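Local coordinates for protein transcriptional regulator (Rhodococcus jostii, PDB 5CYV) that binds p-coumaroyl-CoA and, as a MarR family transcriptional regulator, probably binds DNA to control p-hydroxycinnamate metabolism genes, at residues L30-L35 and K110-A115; G71-L76 and V82-D87. All coordinates share one frame; numbering follows the deposited sequence. Where two conformers were deposited one is given.

Contact 1: residues L30-L35 and K110-A115; sequences LVPTGL and KARVDA
The turn that leads from helix 11-30 into helix 37-47 of this MarR-type fold lies against helix 100-121, and Leu30, Pro32 and Thr33 make the contact with Arg112 and Val113. Leu30 turns CD2 onto Val113 CG2 at 3.6 Å. Val113 also touches the bound p-coumaroyl-CoA, so this methyl contact backs one wall residue of the ligand pocket. Pro32 covers one face of the Arg112 guanidinium, with CB above its centre and CG 3.7 Å from NH1. The Thr33 methyl CG2 lies alongside Arg112 CD at 3.8 Å, the two chains pointing opposite ways. Thr33 OG1 sits between its backbone N and carbonyl carbon (chi1 75°), which lets it donate to a lone pair of Leu30 O (2.6 Å) and accept from Leu35 N (3.0 Å), an ST turn. A valine here would probably leave Leu35 N without its side-chain acceptor and Leu30 O short of one of its two donors. Asp108 of helix 100-121 forms a salt bridge with Arg112 NE. Across the interface the touches are van der Waals, aliphatic carbon on a charged guanidinium and methyl on methyl, while the threonine hydroxyl is spent inside its own turn.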
ATOM      1  N   LEU B  30      -1.066  -4.357  15.803  1.00 17.49           N
ATOM      2  CA  LEU B  30      -1.313  -3.221  16.667  1.00 17.41           C
ATOM      3  C   LEU B  30      -2.543  -3.366  17.573  1.00 16.59           C
ATOM      4  O   LEU B  30      -2.712  -2.535  18.472  1.00 19.42           O
ATOM      5  CB  LEU B  30      -1.489  -1.936  15.838  1.00 16.80           C
ATOM      6  CG  LEU B  30      -0.193  -1.412  15.231  1.00 17.02           C
ATOM      7  CD1 LEU B  30      -0.589  -0.291  14.312  1.00 18.07           C
ATOM      8  CD2 LEU B  30       0.789  -0.924  16.294  1.00 18.27           C
ATOM      9  N   VAL B  31      -3.401  -4.385  17.365  1.00 17.52           N
ATOM     10  CA  VAL B  31      -4.650  -4.524  18.154  1.00 19.75           C
ATOM     11  C   VAL B  31      -4.417  -4.343  19.677  1.00 20.63           C
ATOM     12  O   VAL B  31      -5.123  -3.539  20.321  1.00 21.64           O
ATOM     13  CB  VAL B  31      -5.353  -5.842  17.827  1.00 19.75           C
ATOM     14  CG1 VAL B  31      -6.443  -6.071  18.854  1.00 23.45           C
ATOM     15  CG2 VAL B  31      -5.926  -5.713  16.424  1.00 22.13           C
ATOM     16  N   PRO B  32      -3.385  -4.962  20.293  1.00 18.78           N
ATOM     17  CA  PRO B  32      -3.228  -4.747  21.751  1.00 19.05           C
ATOM     18  C   PRO B  32      -2.871  -3.322  22.185  1.00 21.52           C
ATOM     19  O   PRO B  32      -3.043  -3.013  23.368  1.00 26.74           O
ATOM     20  CB  PRO B  32      -2.084  -5.694  22.137  1.00 21.58           C
ATOM     21  CG  PRO B  32      -2.006  -6.683  21.011  1.00 23.73           C
ATOM     22  CD  PRO B  32      -2.494  -6.029  19.782  1.00 20.76           C
ATOM     23  N   THR B  33      -2.398  -2.502  21.264  1.00 19.90           N
ATOM     24  CA  THR B  33      -2.040  -1.128  21.561  1.00 20.69           C
ATOM     25  C   THR B  33      -3.184  -0.161  21.401  1.00 18.97           C
ATOM     26  O   THR B  33      -3.061   0.988  21.775  1.00 20.99           O
ATOM     27  CB  THR B  33      -0.906  -0.652  20.636  1.00 19.00           C
ATOM     28  OG1 THR B  33      -1.431  -0.398  19.321  1.00 18.91           O
ATOM     29  CG2 THR B  33       0.244  -1.675  20.553  1.00 20.31           C
ATOM     30  N   GLY B  34      -4.234  -0.626  20.750  1.00 18.10           N
ATOM     31  CA  GLY B  34      -5.350   0.253  20.416  1.00 21.14           C
ATOM     32  C   GLY B  34      -5.091   1.212  19.274  1.00 21.29           C
ATOM     33  O   GLY B  34      -5.968   2.032  19.000  1.00 23.11           O
ATOM     34  N   LEU B  35      -3.934   1.147  18.648  1.00 18.33           N
ATOM     35  CA  LEU B  35      -3.578   2.028  17.543  1.00 17.25           C
ATOM     36  C   LEU B  35      -3.946   1.311  16.238  1.00 19.44           C
ATOM     37  O   LEU B  35      -4.151   0.094  16.229  1.00 20.04           O
ATOM     38  CB  LEU B  35      -2.079   2.321  17.502  1.00 17.68           C
ATOM     39  CG  LEU B  35      -1.581   2.985  18.813  1.00 18.18           C
ATOM     40  CD1 LEU B  35      -0.083   2.943  18.760  1.00 20.49           C
ATOM     41  CD2 LEU B  35      -2.084   4.394  18.880  1.00 19.79           C
ATOM     42  N   LYS B 110       6.161  -0.465  18.240  1.00 18.27           N
ATOM     43  CA  LYS B 110       7.138  -0.660  17.199  1.00 18.43           C
ATOM     44  C   LYS B 110       7.737  -2.079  17.288  1.00 17.20           C
ATOM     45  O   LYS B 110       8.062  -2.644  16.266  1.00 19.28           O
ATOM     46  CB  LYS B 110       8.258   0.351  17.293  1.00 22.01           C
ATOM     47  CG  LYS B 110       9.182   0.163  16.074  1.00 28.52           C
ATOM     48  CD  LYS B 110       9.953   1.399  15.789  1.00 36.45           C
ATOM     49  CE  LYS B 110      11.230   1.069  15.003  1.00 41.18           C
ATOM     50  NZ  LYS B 110      11.054   0.226  13.801  1.00 38.02           N
ATOM     51  N   ALA B 111       7.851  -2.607  18.503  1.00 18.12           N
ATOM     52  CA  ALA B 111       8.340  -3.993  18.640  1.00 19.71           C
ATOM     53  C   ALA B 111       7.346  -4.943  17.910  1.00 18.76           C
ATOM     54  O   ALA B 111       7.773  -5.861  17.173  1.00 18.26           O
ATOM     55  CB  ALA B 111       8.481  -4.362  20.090  1.00 19.51           C
ATOM     56  N   ARG B 112       6.053  -4.761  18.141  1.00 16.92           N
ATOM     57  CA  ARG B 112       5.034  -5.563  17.426  1.00 17.93           C
ATOM     58  C   ARG B 112       5.068  -5.413  15.939  1.00 20.27           C
ATOM     59  O   ARG B 112       5.065  -6.412  15.200  1.00 18.60           O
ATOM     60  CB  ARG B 112       3.614  -5.188  17.940  1.00 16.74           C
ATOM     61  CG  ARG B 112       3.459  -5.504  19.440  1.00 17.28           C
ATOM     62  CD  ARG B 112       2.071  -4.970  19.936  1.00 17.69           C
ATOM     63  NE  ARG B 112       2.054  -5.007  21.386  1.00 19.78           N
ATOM     64  CZ  ARG B 112       1.867  -6.090  22.125  1.00 20.48           C
ATOM     65  NH1 ARG B 112       1.583  -7.279  21.563  1.00 21.44           N
ATOM     66  NH2 ARG B 112       1.998  -6.013  23.462  1.00 22.12           N
ATOM     67  N   VAL B 113       5.169  -4.170  15.482  1.00 19.03           N
ATOM     68  CA  VAL B 113       5.187  -3.915  14.052  1.00 20.45           C
ATOM     69  C   VAL B 113       6.489  -4.427  13.390  1.00 19.26           C
ATOM     70  O   VAL B 113       6.401  -5.102  12.364  1.00 20.38           O
ATOM     71  CB  VAL B 113       4.977  -2.392  13.812  1.00 21.92           C
ATOM     72  CG1 VAL B 113       5.259  -2.068  12.387  1.00 26.31           C
ATOM     73  CG2 VAL B 113       3.539  -1.985  14.229  1.00 24.88           C
ATOM     74  N   ASP B 114       7.627  -4.255  14.062  1.00 19.32           N
ATOM     75  CA  ASP B 114       8.886  -4.808  13.559  1.00 20.20           C
ATOM     76  C   ASP B 114       8.754  -6.350  13.337  1.00 19.30           C
ATOM     77  O   ASP B 114       9.167  -6.924  12.322  1.00 23.05           O
ATOM     78  CB  ASP B 114      10.074  -4.565  14.526  1.00 22.07           C
ATOM     79  CG  ASP B 114      10.615  -3.106  14.516  1.00 29.47           C
ATOM     80  OD1 ASP B 114      10.178  -2.319  13.682  1.00 29.51           O
ATOM     81  OD2 ASP B 114      11.480  -2.823  15.389  1.00 35.48           O
ATOM     82  N   ALA B 115       8.179  -7.025  14.331  1.00 18.34           N
ATOM     83  CA  ALA B 115       8.108  -8.481  14.240  1.00 17.90           C
ATOM     84  C   ALA B 115       7.154  -8.897  13.162  1.00 20.10           C
ATOM     85  O   ALA B 115       7.436  -9.942  12.469  1.00 24.56           O
ATOM     86  CB  ALA B 115       7.648  -9.062  15.590  1.00 20.70           C
TER

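Contact 2: residues G71-L76 and V82-D87; sequences GLVDEL and VVRTLD
The Arg84 guanidinium has Val73 CG1 over one face, 3.4 Å above the plane and over its centre, and the Asp74 carboxylate at its edge. This is where the wing of the MarR winged helix-turn-helix meets helix 70-78: Arg84 sits on strand 82-87, which pairs antiparallel with strand 94-98. The grip on Asp74 is end-on, NH1 and NH2 both reaching the single oxygen OD1, NH1 to OD1 at 2.8 Å with an N-H...O angle of 141° and NH2 to OD1 equally close. OD1 lies near the guanidinium plane, yet the carboxylate plane is turned 66° from it. NH1 meets OD1 nearly along its C-O axis, whereas NH2 comes from above the carboxylate plane. Both nitrogens share one oxygen, so this is not the flat pairing of two nitrogens with two oxygens. The Arg84 side chain, extended from CG to NE, carries the group across from the strand to the helix, where Glu77 gives NH1 a second salt bridge; two carboxylates close by would be expected to stabilise its positive charge.

Beneath this exposed polar bridge the contact is buried and apolar. The strand begins with Val82 pointing at the helix, and the two short segments approach to 8.0 Å between axes. Val73 and Leu76, both directed at the strand, also pack on Val42 of helix 37-47, and Val73 reaches Ile96 of the other wing strand, so these side chains join wing and helices in one core. Val82 places CG2 between its own backbone N and carbonyl carbon (chi1 -58° for CG1), and that methyl comes to rest 3.6 Å from Leu76 CB and 4.1 Å from Val73 CG1.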
ATOM      1  N   GLY B  71      -7.419  14.848  13.281  1.00 22.07           N
ATOM      2  CA  GLY B  71      -8.159  13.861  14.058  1.00 22.63           C
ATOM      3  C   GLY B  71      -7.338  12.735  14.640  1.00 21.97           C
ATOM      4  O   GLY B  71      -7.668  12.170  15.675  1.00 22.73           O
ATOM      5  N   LEU B  72      -6.236  12.380  13.962  1.00 21.74           N
ATOM      6  CA  LEU B  72      -5.302  11.412  14.489  1.00 19.94           C
ATOM      7  C   LEU B  72      -4.608  11.950  15.734  1.00 19.58           C
ATOM      8  O   LEU B  72      -4.471  11.231  16.721  1.00 18.92           O
ATOM      9  CB  LEU B  72      -4.223  11.095  13.458  1.00 17.70           C
ATOM     10  CG  LEU B  72      -4.761  10.590  12.127  1.00 18.48           C
ATOM     11  CD1 LEU B  72      -3.670  10.456  11.159  1.00 20.71           C
ATOM     12  CD2 LEU B  72      -5.419   9.184  12.323  1.00 20.14           C
ATOM     13  N   VAL B  73      -4.191  13.217  15.657  1.00 18.11           N
ATOM     14  CA  VAL B  73      -3.622  13.874  16.843  1.00 18.10           C
ATOM     15  C   VAL B  73      -4.670  13.969  17.937  1.00 20.24           C
ATOM     16  O   VAL B  73      -4.335  13.705  19.120  1.00 22.48           O
ATOM     17  CB  VAL B  73      -3.024  15.244  16.491  1.00 19.22           C
ATOM     18  CG1 VAL B  73      -2.546  15.972  17.766  1.00 21.25           C
ATOM     19  CG2 VAL B  73      -1.873  15.044  15.447  1.00 19.09           C
ATOM     20  N   ASP B  74      -5.942  14.270  17.594  1.00 22.42           N
ATOM     21  CA  ASP B  74      -6.971  14.331  18.632  1.00 22.15           C
ATOM     22  C   ASP B  74      -7.086  12.982  19.342  1.00 24.87           C
ATOM     23  O   ASP B  74      -7.283  12.917  20.555  1.00 23.26           O
ATOM     24  CB  ASP B  74      -8.342  14.701  18.034  1.00 22.90           C
ATOM     25  CG  ASP B  74      -8.442  16.146  17.530  1.00 34.74           C
ATOM     26  OD1 ASP B  74      -7.607  17.011  17.868  1.00 34.26           O
ATOM     27  OD2 ASP B  74      -9.449  16.406  16.789  1.00 42.31           O
ATOM     28  N   GLU B  75      -7.064  11.899  18.559  1.00 20.89           N
ATOM     29  CA  GLU B  75      -7.172  10.561  19.127  1.00 20.85           C
ATOM     30  C   GLU B  75      -6.011  10.287  20.084  1.00 21.41           C
ATOM     31  O   GLU B  75      -6.217   9.791  21.201  1.00 22.58           O
ATOM     32  CB  GLU B  75      -7.229   9.521  17.997  1.00 23.37           C
ATOM     33  CG  GLU B  75      -7.194   8.113  18.491  1.00 26.96           C
ATOM     34  CD  GLU B  75      -7.324   7.060  17.397  1.00 30.29           C
ATOM     35  OE1 GLU B  75      -7.134   5.881  17.741  1.00 36.78           O
ATOM     36  OE2 GLU B  75      -7.553   7.384  16.209  1.00 31.26           O
ATOM     37  N   LEU B  76      -4.805  10.609  19.646  1.00 19.49           N
ATOM     38  CA  LEU B  76      -3.661  10.344  20.483  1.00 18.63           C
ATOM     39  C   LEU B  76      -3.674  11.240  21.694  1.00 20.15           C
ATOM     40  O   LEU B  76      -3.246  10.800  22.793  1.00 19.18           O
ATOM     41  CB  LEU B  76      -2.382  10.583  19.673  1.00 17.56           C
ATOM     42  CG  LEU B  76      -2.149   9.568  18.531  1.00 19.03           C
ATOM     43  CD1 LEU B  76      -0.986  10.049  17.716  1.00 19.13           C
ATOM     44  CD2 LEU B  76      -1.823   8.165  19.083  1.00 20.16           C
ATOM     45  N   VAL B  82       0.090  12.039  23.154  1.00 18.85           N
ATOM     46  CA  VAL B  82       0.800  13.233  22.654  1.00 18.03           C
ATOM     47  C   VAL B  82       0.121  14.435  23.235  1.00 16.27           C
ATOM     48  O   VAL B  82      -1.021  14.343  23.730  1.00 20.38           O
ATOM     49  CB  VAL B  82       0.792  13.359  21.090  1.00 17.28           C
ATOM     50  CG1 VAL B  82       1.402  12.152  20.407  1.00 19.75           C
ATOM     51  CG2 VAL B  82      -0.652  13.576  20.520  1.00 19.55           C
ATOM     52  N   VAL B  83       0.813  15.571  23.184  1.00 18.92           N
ATOM     53  CA  VAL B  83       0.269  16.840  23.614  0.78 20.14           C
ATOM     54  C   VAL B  83       0.522  17.851  22.500  1.00 19.52           C
ATOM     55  O   VAL B  83       1.577  17.825  21.881  1.00 23.25           O
ATOM     56  CB  VAL B  83       0.922  17.346  24.932  0.78 23.33           C
ATOM     57  CG1 VAL B  83       0.508  18.753  25.191  0.78 23.20           C
ATOM     58  CG2 VAL B  83       0.454  16.501  26.086  0.78 22.92           C
ATOM     59  N   ARG B  84      -0.433  18.719  22.246  1.00 22.71           N
ATOM     60  CA  ARG B  84      -0.160  19.841  21.361  1.00 23.87           C
ATOM     61  C   ARG B  84       0.546  20.917  22.155  1.00 28.85           C
ATOM     62  O   ARG B  84      -0.027  21.469  23.138  1.00 30.08           O
ATOM     63  CB  ARG B  84      -1.452  20.372  20.757  1.00 24.06           C
ATOM     64  CG  ARG B  84      -2.128  19.417  19.788  1.00 26.16           C
ATOM     65  CD  ARG B  84      -3.337  20.113  19.149  1.00 29.81           C
ATOM     66  NE  ARG B  84      -3.798  19.430  17.928  1.00 29.26           N
ATOM     67  CZ  ARG B  84      -4.812  18.574  17.888  1.00 28.71           C
ATOM     68  NH1 ARG B  84      -5.449  18.268  19.024  1.00 32.82           N
ATOM     69  NH2 ARG B  84      -5.213  18.036  16.736  1.00 30.54           N
ATOM     70  N   THR B  85       1.770  21.230  21.760  1.00 24.96           N
ATOM     71  CA  THR B  85       2.567  22.206  22.471  1.00 24.42           C
ATOM     72  C   THR B  85       3.105  23.254  21.521  1.00 25.26           C
ATOM     73  O   THR B  85       2.722  23.274  20.328  1.00 28.41           O
ATOM     74  CB  THR B  85       3.704  21.497  23.275  1.00 27.27           C
ATOM     75  OG1 THR B  85       4.335  22.414  24.153  1.00 27.50           O
ATOM     76  CG2 THR B  85       4.768  20.802  22.386  1.00 25.77           C
ATOM     77  N   LEU B  86       3.941  24.149  22.026  1.00 27.52           N
ATOM     78  CA  LEU B  86       4.502  25.200  21.171  1.00 26.72           C
ATOM     79  C   LEU B  86       5.973  24.973  21.233  1.00 27.27           C
ATOM     80  O   LEU B  86       6.498  24.691  22.301  1.00 33.87           O
ATOM     81  CB  LEU B  86       4.118  26.626  21.633  1.00 25.82           C
ATOM     82  CG  LEU B  86       2.618  26.888  21.681  1.00 31.40           C
ATOM     83  CD1 LEU B  86       2.400  28.259  22.269  1.00 39.13           C
ATOM     84  CD2 LEU B  86       1.946  26.815  20.294  1.00 33.27           C
ATOM     85  N   ASP B  87       6.622  25.005  20.069  1.00 28.18           N
ATOM     86  CA  ASP B  87       8.062  24.915  19.968  1.00 28.31           C
ATOM     87  C   ASP B  87       8.694  25.945  20.898  1.00 45.07           C
ATOM     88  O   ASP B  87       8.472  27.133  20.738  1.00 37.64           O
ATOM     89  CB  ASP B  87       8.480  25.138  18.514  1.00 30.91           C
ATOM     90  CG  ASP B  87       9.989  24.917  18.263  1.00 42.73           C
ATOM     91  OD1 ASP B  87      10.793  24.883  19.235  1.00 42.11           O
ATOM     92  OD2 ASP B  87      10.378  24.821  17.063  1.00 40.40           O
TER

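How the contacts relate
From the N terminus, helix 11-30 runs into segment 30-35, the first half of contact 1, whose partner 110-115 comes only after the whole winged helix-turn-helix has been traversed. Contact 2 falls within that excursion and closes a short loop of its own, since just five residues separate helix segment 71-76 from strand 82-87. One loop therefore encloses the other, and they do not cross. Contact 1 ties the turn after the first helix to helix 100-121; contact 2 ties helix 70-78 to the wing. Their centres are about 20 Å apart, but they meet directly where Leu35 CD2 packs on Leu76 CD2 at 3.8 Å.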